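Local atomic coordinates of Serine/threonine-protein phosphatase 2A regulatory subunit B'' subunit alpha (Homo sapiens, PDB entry 4I5J), a protein that serves as a calcium-binding regulatory subunit of protein phosphatase 2A, and might modulate the substrate selectivity, catalytic activity and localization of the catalytic enzyme. Residues 8-17 / 80-91. Residues are numbered along the deposited sequence; the frame is centred on the assembly and turned at random.
Sequences NHHDDASKFI and ITSTEIRKSNFL
Asp11 and Arg86 form a salt bridge in which the two carboxylate oxygens have separate tasks. OD2 of Asp11 accepts from Arg86 NE at 2.6 Å, a short but bent bond (N-H...O 142°), with the carboxylate and guanidinium planes turned 44° apart. OD1 of Asp11 turns back to its own chain and takes the N-H of Ser14 at 2.8 Å, the N-cap bond of the helix beginning at Asp12. Asp11 CG stands between backbone N and carbonyl carbon, a setting that lets one carboxylate serve both partners. With an alanine in place of Asp11, Arg86 would probably lose its charged mate and the N-H of Ser14 its capping acceptor. At Ala13 the backbones come closest: its CB lies 3.3 Å from Ser82 O and also touches the CB atoms of Ser82, Ile85 and Arg86, and a methyl this small suits helices whose axes approach to 8.4 Å. Both segments belong to the first EF-hand domain of this fragment of the regulatory subunit, and here helix 12-17 crosses helix 82-86 at 125°, far from the calcium ion bound at Asp200. Phe16 extends its ring, CG anti to the backbone N, between three apolar side chains. Leu91 CD2 sits over one face, 3.9 Å from the Phe16 ring centroid, a CH-pi contact; Ile85 CD1 approaches Phe16 CD2 obliquely, while Phe16 CZ lies 3.5 Å from Phe90 CE2, at the edge of the Phe90 ring. Leu36 of helix 34-43 touches both phenylalanines. The Ile17 and Ile85 side chains run alongside each other, pointing opposite ways, their CD1 methyls 3.6 Å apart, and Ile17 CG1 rests against Ser82 CB.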
ATOM      1  N   ASN A   8      -5.774  22.919 -15.143  1.00 75.62           N
ATOM      2  CA  ASN A   8      -6.684  23.671 -16.003  1.00 84.91           C
ATOM      3  C   ASN A   8      -8.135  23.248 -15.763  1.00 96.47           C
ATOM      4  O   ASN A   8      -8.387  22.169 -15.228  1.00100.46           O
ATOM      5  CB  ASN A   8      -6.309  23.482 -17.475  1.00 83.64           C
ATOM      6  CG  ASN A   8      -6.195  24.792 -18.222  1.00 85.19           C
ATOM      7  OD1 ASN A   8      -6.956  25.733 -17.974  1.00 83.79           O
ATOM      8  ND2 ASN A   8      -5.240  24.865 -19.147  1.00 85.39           N
ATOM      9  N   HIS A   9      -9.087  24.088 -16.163  1.00100.85           N
ATOM     10  CA  HIS A   9     -10.500  23.840 -15.864  1.00103.24           C
ATOM     11  C   HIS A   9     -11.156  22.740 -16.715  1.00 97.03           C
ATOM     12  O   HIS A   9     -11.934  21.933 -16.195  1.00 99.92           O
ATOM     13  CB  HIS A   9     -11.310  25.142 -15.954  1.00111.88           C
ATOM     14  CG  HIS A   9     -11.536  25.809 -14.634  1.00118.07           C
ATOM     15  ND1 HIS A   9     -11.447  25.137 -13.431  1.00118.60           N
ATOM     16  CD2 HIS A   9     -11.852  27.090 -14.322  1.00120.06           C
ATOM     17  CE1 HIS A   9     -11.696  25.974 -12.441  1.00119.65           C
ATOM     18  NE2 HIS A   9     -11.944  27.166 -12.955  1.00121.01           N
ATOM     19  N   HIS A  10     -10.846  22.716 -18.012  1.00 85.75           N
ATOM     20  CA  HIS A  10     -11.476  21.777 -18.939  1.00 75.21           C
ATOM     21  C   HIS A  10     -10.488  20.792 -19.533  1.00 63.12           C
ATOM     22  O   HIS A  10     -10.520  20.519 -20.726  1.00 59.74           O
ATOM     23  CB  HIS A  10     -12.179  22.527 -20.065  1.00 82.34           C
ATOM     24  CG  HIS A  10     -13.392  23.279 -19.614  1.00 93.76           C
ATOM     25  ND1 HIS A  10     -14.598  22.661 -19.370  1.00 97.92           N
ATOM     26  CD2 HIS A  10     -13.576  24.594 -19.345  1.00 97.30           C
ATOM     27  CE1 HIS A  10     -15.479  23.564 -18.975  1.00100.15           C
ATOM     28  NE2 HIS A  10     -14.884  24.744 -18.952  1.00100.66           N
ATOM     29  N   ASP A  11      -9.615  20.251 -18.696  1.00 54.97           N
ATOM     30  CA  ASP A  11      -8.562  19.390 -19.188  1.00 45.86           C
ATOM     31  C   ASP A  11      -9.035  17.932 -19.292  1.00 45.34           C
ATOM     32  O   ASP A  11     -10.212  17.641 -19.038  1.00 41.56           O
ATOM     33  CB  ASP A  11      -7.282  19.548 -18.348  1.00 47.11           C
ATOM     34  CG  ASP A  11      -7.451  19.117 -16.891  1.00 53.80           C
ATOM     35  OD1 ASP A  11      -8.544  18.659 -16.490  1.00 54.68           O
ATOM     36  OD2 ASP A  11      -6.462  19.224 -16.137  1.00 57.58           O
ATOM     37  N   ASP A  12      -8.122  17.040 -19.690  1.00 40.03           N
ATOM     38  CA  ASP A  12      -8.423  15.626 -19.867  1.00 41.59           C
ATOM     39  C   ASP A  12      -8.915  15.032 -18.557  1.00 42.87           C
ATOM     40  O   ASP A  12      -9.861  14.255 -18.534  1.00 41.50           O
ATOM     41  CB  ASP A  12      -7.182  14.857 -20.343  1.00 43.70           C
ATOM     42  CG  ASP A  12      -6.796  15.188 -21.785  1.00 50.71           C
ATOM     43  OD1 ASP A  12      -7.429  16.079 -22.381  1.00 49.03           O
ATOM     44  OD2 ASP A  12      -5.836  14.574 -22.312  1.00 50.85           O
ATOM     45  N   ALA A  13      -8.253  15.408 -17.469  1.00 48.80           N
ATOM     46  CA  ALA A  13      -8.598  14.926 -16.140  1.00 48.09           C
ATOM     47  C   ALA A  13     -10.032  15.313 -15.808  1.00 43.17           C
ATOM     48  O   ALA A  13     -10.823  14.471 -15.415  1.00 42.34           O
ATOM     49  CB  ALA A  13      -7.631  15.496 -15.109  1.00 47.18           C
ATOM     50  N   SER A  14     -10.362  16.587 -16.005  1.00 37.39           N
ATOM     51  CA  SER A  14     -11.710  17.098 -15.761  1.00 42.17           C
ATOM     52  C   SER A  14     -12.785  16.410 -16.609  1.00 42.89           C
ATOM     53  O   SER A  14     -13.865  16.091 -16.107  1.00 47.21           O
ATOM     54  CB  SER A  14     -11.757  18.608 -15.983  1.00 49.42           C
ATOM     55  OG  SER A  14     -11.068  19.283 -14.942  1.00 62.55           O
ATOM     56  N   LYS A  15     -12.488  16.169 -17.884  1.00 42.43           N
ATOM     57  CA  LYS A  15     -13.446  15.480 -18.748  1.00 44.83           C
ATOM     58  C   LYS A  15     -13.580  14.009 -18.358  1.00 44.17           C
ATOM     59  O   LYS A  15     -14.647  13.418 -18.479  1.00 41.27           O
ATOM     60  CB  LYS A  15     -13.042  15.584 -20.216  1.00 44.69           C
ATOM     61  CG  LYS A  15     -13.023  17.008 -20.798  1.00 56.09           C
ATOM     62  CD  LYS A  15     -12.350  16.998 -22.195  1.00 65.47           C
ATOM     63  CE  LYS A  15     -12.072  18.401 -22.742  1.00 59.87           C
ATOM     64  NZ  LYS A  15     -11.333  18.339 -24.044  1.00 56.67           N
ATOM     65  N   PHE A  16     -12.486  13.402 -17.912  1.00 42.67           N
ATOM     66  CA  PHE A  16     -12.545  12.013 -17.488  1.00 39.34           C
ATOM     67  C   PHE A  16     -13.470  11.875 -16.285  1.00 41.09           C
ATOM     68  O   PHE A  16     -14.303  10.959 -16.223  1.00 43.13           O
ATOM     69  CB  PHE A  16     -11.152  11.503 -17.120  1.00 38.31           C
ATOM     70  CG  PHE A  16     -11.143  10.080 -16.627  1.00 36.08           C
ATOM     71  CD1 PHE A  16     -11.146   9.027 -17.520  1.00 36.76           C
ATOM     72  CD2 PHE A  16     -11.130   9.799 -15.265  1.00 39.20           C
ATOM     73  CE1 PHE A  16     -11.130   7.711 -17.067  1.00 39.01           C
ATOM     74  CE2 PHE A  16     -11.114   8.491 -14.804  1.00 41.23           C
ATOM     75  CZ  PHE A  16     -11.116   7.446 -15.707  1.00 41.36           C
ATOM     76  N   ILE A  17     -13.296  12.777 -15.323  1.00 38.32           N
ATOM     77  CA  ILE A  17     -14.115  12.789 -14.125  1.00 43.30           C
ATOM     78  C   ILE A  17     -15.595  12.899 -14.520  1.00 48.13           C
ATOM     79  O   ILE A  17     -16.409  12.098 -14.077  1.00 46.13           O
ATOM     80  CB  ILE A  17     -13.749  13.960 -13.195  1.00 49.09           C
ATOM     81  CG1 ILE A  17     -12.281  13.880 -12.752  1.00 46.77           C
ATOM     82  CG2 ILE A  17     -14.693  14.013 -12.001  1.00 47.60           C
ATOM     83  CD1 ILE A  17     -11.983  12.848 -11.726  1.00 41.35           C
ATOM     84  N   ILE A  80     -11.355  10.255  -5.911  1.00 40.72           N
ATOM     85  CA  ILE A  80     -10.345  10.757  -6.830  1.00 39.43           C
ATOM     86  C   ILE A  80     -10.773  12.080  -7.481  1.00 39.70           C
ATOM     87  O   ILE A  80     -11.882  12.202  -8.001  1.00 41.00           O
ATOM     88  CB  ILE A  80      -9.959   9.676  -7.871  1.00 32.42           C
ATOM     89  CG1 ILE A  80      -9.062   8.634  -7.201  1.00 30.31           C
ATOM     90  CG2 ILE A  80      -9.253  10.284  -9.089  1.00 30.73           C
ATOM     91  CD1 ILE A  80      -8.688   7.472  -8.125  1.00 34.55           C
ATOM     92  N   THR A  81      -9.885  13.069  -7.426  1.00 41.58           N
ATOM     93  CA  THR A  81     -10.142  14.386  -8.001  1.00 40.40           C
ATOM     94  C   THR A  81      -9.426  14.518  -9.343  1.00 40.43           C
ATOM     95  O   THR A  81      -8.584  13.689  -9.699  1.00 38.94           O
ATOM     96  CB  THR A  81      -9.600  15.496  -7.098  1.00 39.18           C
ATOM     97  OG1 THR A  81      -8.203  15.272  -6.872  1.00 46.43           O
ATOM     98  CG2 THR A  81     -10.330  15.533  -5.740  1.00 36.95           C
ATOM     99  N   SER A  82      -9.747  15.568 -10.088  1.00 37.65           N
ATOM    100  CA  SER A  82      -9.079  15.797 -11.364  1.00 43.34           C
ATOM    101  C   SER A  82      -7.603  16.104 -11.144  1.00 42.59           C
ATOM    102  O   SER A  82      -6.753  15.728 -11.969  1.00 38.46           O
ATOM    103  CB  SER A  82      -9.745  16.926 -12.141  1.00 43.60           C
ATOM    104  OG  SER A  82      -9.638  18.135 -11.413  1.00 49.59           O
ATOM    105  N   THR A  83      -7.301  16.777 -10.033  1.00 38.47           N
ATOM    106  CA  THR A  83      -5.913  17.096  -9.676  1.00 44.84           C
ATOM    107  C   THR A  83      -5.117  15.811  -9.510  1.00 39.89           C
ATOM    108  O   THR A  83      -4.003  15.678 -10.031  1.00 39.17           O
ATOM    109  CB  THR A  83      -5.816  17.900  -8.352  1.00 50.95           C
ATOM    110  OG1 THR A  83      -6.561  19.111  -8.470  1.00 53.42           O
ATOM    111  CG2 THR A  83      -4.392  18.253  -8.050  1.00 46.66           C
ATOM    112  N   GLU A  84      -5.715  14.851  -8.813  1.00 39.37           N
ATOM    113  CA  GLU A  84      -5.062  13.571  -8.599  1.00 41.48           C
ATOM    114  C   GLU A  84      -4.843  12.812  -9.901  1.00 37.52           C
ATOM    115  O   GLU A  84      -3.799  12.185 -10.091  1.00 36.40           O
ATOM    116  CB  GLU A  84      -5.833  12.739  -7.575  1.00 35.77           C
ATOM    117  CG  GLU A  84      -5.771  13.391  -6.199  1.00 34.92           C
ATOM    118  CD  GLU A  84      -6.553  12.631  -5.157  1.00 38.97           C
ATOM    119  OE1 GLU A  84      -7.475  11.873  -5.541  1.00 38.57           O
ATOM    120  OE2 GLU A  84      -6.247  12.793  -3.962  1.00 46.33           O
ATOM    121  N   ILE A  85      -5.800  12.883 -10.817  1.00 32.89           N
ATOM    122  CA  ILE A  85      -5.611  12.203 -12.081  1.00 33.21           C
ATOM    123  C   ILE A  85      -4.528  12.883 -12.899  1.00 41.56           C
ATOM    124  O   ILE A  85      -3.690  12.219 -13.541  1.00 40.02           O
ATOM    125  CB  ILE A  85      -6.905  12.120 -12.877  1.00 36.48           C
ATOM    126  CG1 ILE A  85      -7.868  11.188 -12.164  1.00 38.68           C
ATOM    127  CG2 ILE A  85      -6.639  11.553 -14.271  1.00 39.38           C
ATOM    128  CD1 ILE A  85      -9.141  10.999 -12.877  1.00 53.62           C
ATOM    129  N   ARG A  86      -4.539  14.211 -12.850  1.00 41.52           N
ATOM    130  CA  ARG A  86      -3.618  15.039 -13.627  1.00 39.81           C
ATOM    131  C   ARG A  86      -2.172  14.784 -13.208  1.00 38.85           C
ATOM    132  O   ARG A  86      -1.269  14.836 -14.033  1.00 40.06           O
ATOM    133  CB  ARG A  86      -3.984  16.509 -13.421  1.00 46.14           C
ATOM    134  CG  ARG A  86      -3.301  17.512 -14.322  1.00 54.37           C
ATOM    135  CD  ARG A  86      -3.735  18.931 -13.917  1.00 57.56           C
ATOM    136  NE  ARG A  86      -5.190  19.034 -13.845  1.00 55.51           N
ATOM    137  CZ  ARG A  86      -5.870  19.544 -12.821  1.00 59.81           C
ATOM    138  NH1 ARG A  86      -5.228  20.020 -11.755  1.00 61.78           N
ATOM    139  NH2 ARG A  86      -7.200  19.580 -12.868  1.00 57.07           N
ATOM    140  N   LYS A  87      -1.946  14.490 -11.929  1.00 36.88           N
ATOM    141  CA  LYS A  87      -0.585  14.187 -11.457  1.00 37.09           C
ATOM    142  C   LYS A  87      -0.172  12.715 -11.596  1.00 39.36           C
ATOM    143  O   LYS A  87       0.948  12.343 -11.254  1.00 45.26           O
ATOM    144  CB  LYS A  87      -0.400  14.649 -10.011  1.00 40.88           C
ATOM    145  CG  LYS A  87      -0.452  16.170  -9.844  1.00 49.34           C
ATOM    146  CD  LYS A  87      -0.638  16.557  -8.382  1.00 55.46           C
ATOM    147  CE  LYS A  87      -0.755  18.073  -8.233  1.00 67.63           C
ATOM    148  NZ  LYS A  87      -0.915  18.491  -6.810  1.00 72.32           N
ATOM    149  N   SER A  88      -1.062  11.889 -12.136  1.00 36.78           N
ATOM    150  CA  SER A  88      -0.795  10.463 -12.298  1.00 34.14           C
ATOM    151  C   SER A  88      -0.584  10.095 -13.765  1.00 36.23           C
ATOM    152  O   SER A  88      -0.810  10.911 -14.647  1.00 37.43           O
ATOM    153  CB  SER A  88      -1.980   9.652 -11.761  1.00 32.64           C
ATOM    154  OG  SER A  88      -3.031   9.622 -12.717  1.00 32.51           O
ATOM    155  N   ASN A  89      -0.180   8.853 -14.026  1.00 32.25           N
ATOM    156  CA  ASN A  89      -0.099   8.362 -15.398  1.00 31.86           C
ATOM    157  C   ASN A  89      -1.308   7.524 -15.781  1.00 30.33           C
ATOM    158  O   ASN A  89      -1.218   6.682 -16.681  1.00 29.21           O
ATOM    159  CB  ASN A  89       1.189   7.535 -15.625  1.00 30.57           C
ATOM    160  CG  ASN A  89       1.201   6.238 -14.831  1.00 37.19           C
ATOM    161  OD1 ASN A  89       0.360   6.028 -13.964  1.00 36.89           O
ATOM    162  ND2 ASN A  89       2.151   5.359 -15.134  1.00 42.16           N
ATOM    163  N   PHE A  90      -2.441   7.727 -15.110  1.00 30.70           N
ATOM    164  CA  PHE A  90      -3.585   6.853 -15.394  1.00 29.71           C
ATOM    165  C   PHE A  90      -4.147   7.049 -16.805  1.00 31.88           C
ATOM    166  O   PHE A  90      -4.381   6.089 -17.525  1.00 33.75           O
ATOM    167  CB  PHE A  90      -4.715   6.997 -14.366  1.00 37.34           C
ATOM    168  CG  PHE A  90      -5.861   6.049 -14.623  1.00 35.13           C
ATOM    169  CD1 PHE A  90      -5.684   4.674 -14.465  1.00 34.03           C
ATOM    170  CD2 PHE A  90      -7.094   6.520 -15.043  1.00 32.96           C
ATOM    171  CE1 PHE A  90      -6.716   3.779 -14.721  1.00 29.92           C
ATOM    172  CE2 PHE A  90      -8.141   5.634 -15.284  1.00 38.30           C
ATOM    173  CZ  PHE A  90      -7.949   4.255 -15.131  1.00 35.18           C
ATOM    174  N   LEU A  91      -4.380   8.291 -17.200  1.00 34.37           N
ATOM    175  CA  LEU A  91      -4.976   8.513 -18.509  1.00 32.86           C
ATOM    176  C   LEU A  91      -4.018   8.057 -19.584  1.00 33.00           C
ATOM    177  O   LEU A  91      -4.441   7.419 -20.540  1.00 41.15           O
ATOM    178  CB  LEU A  91      -5.393   9.969 -18.690  1.00 30.30           C
ATOM    179  CG  LEU A  91      -6.551  10.407 -17.784  1.00 36.17           C
ATOM    180  CD1 LEU A  91      -7.015  11.810 -18.128  1.00 36.64           C
ATOM    181  CD2 LEU A  91      -7.699   9.417 -17.909  1.00 34.27           C
TER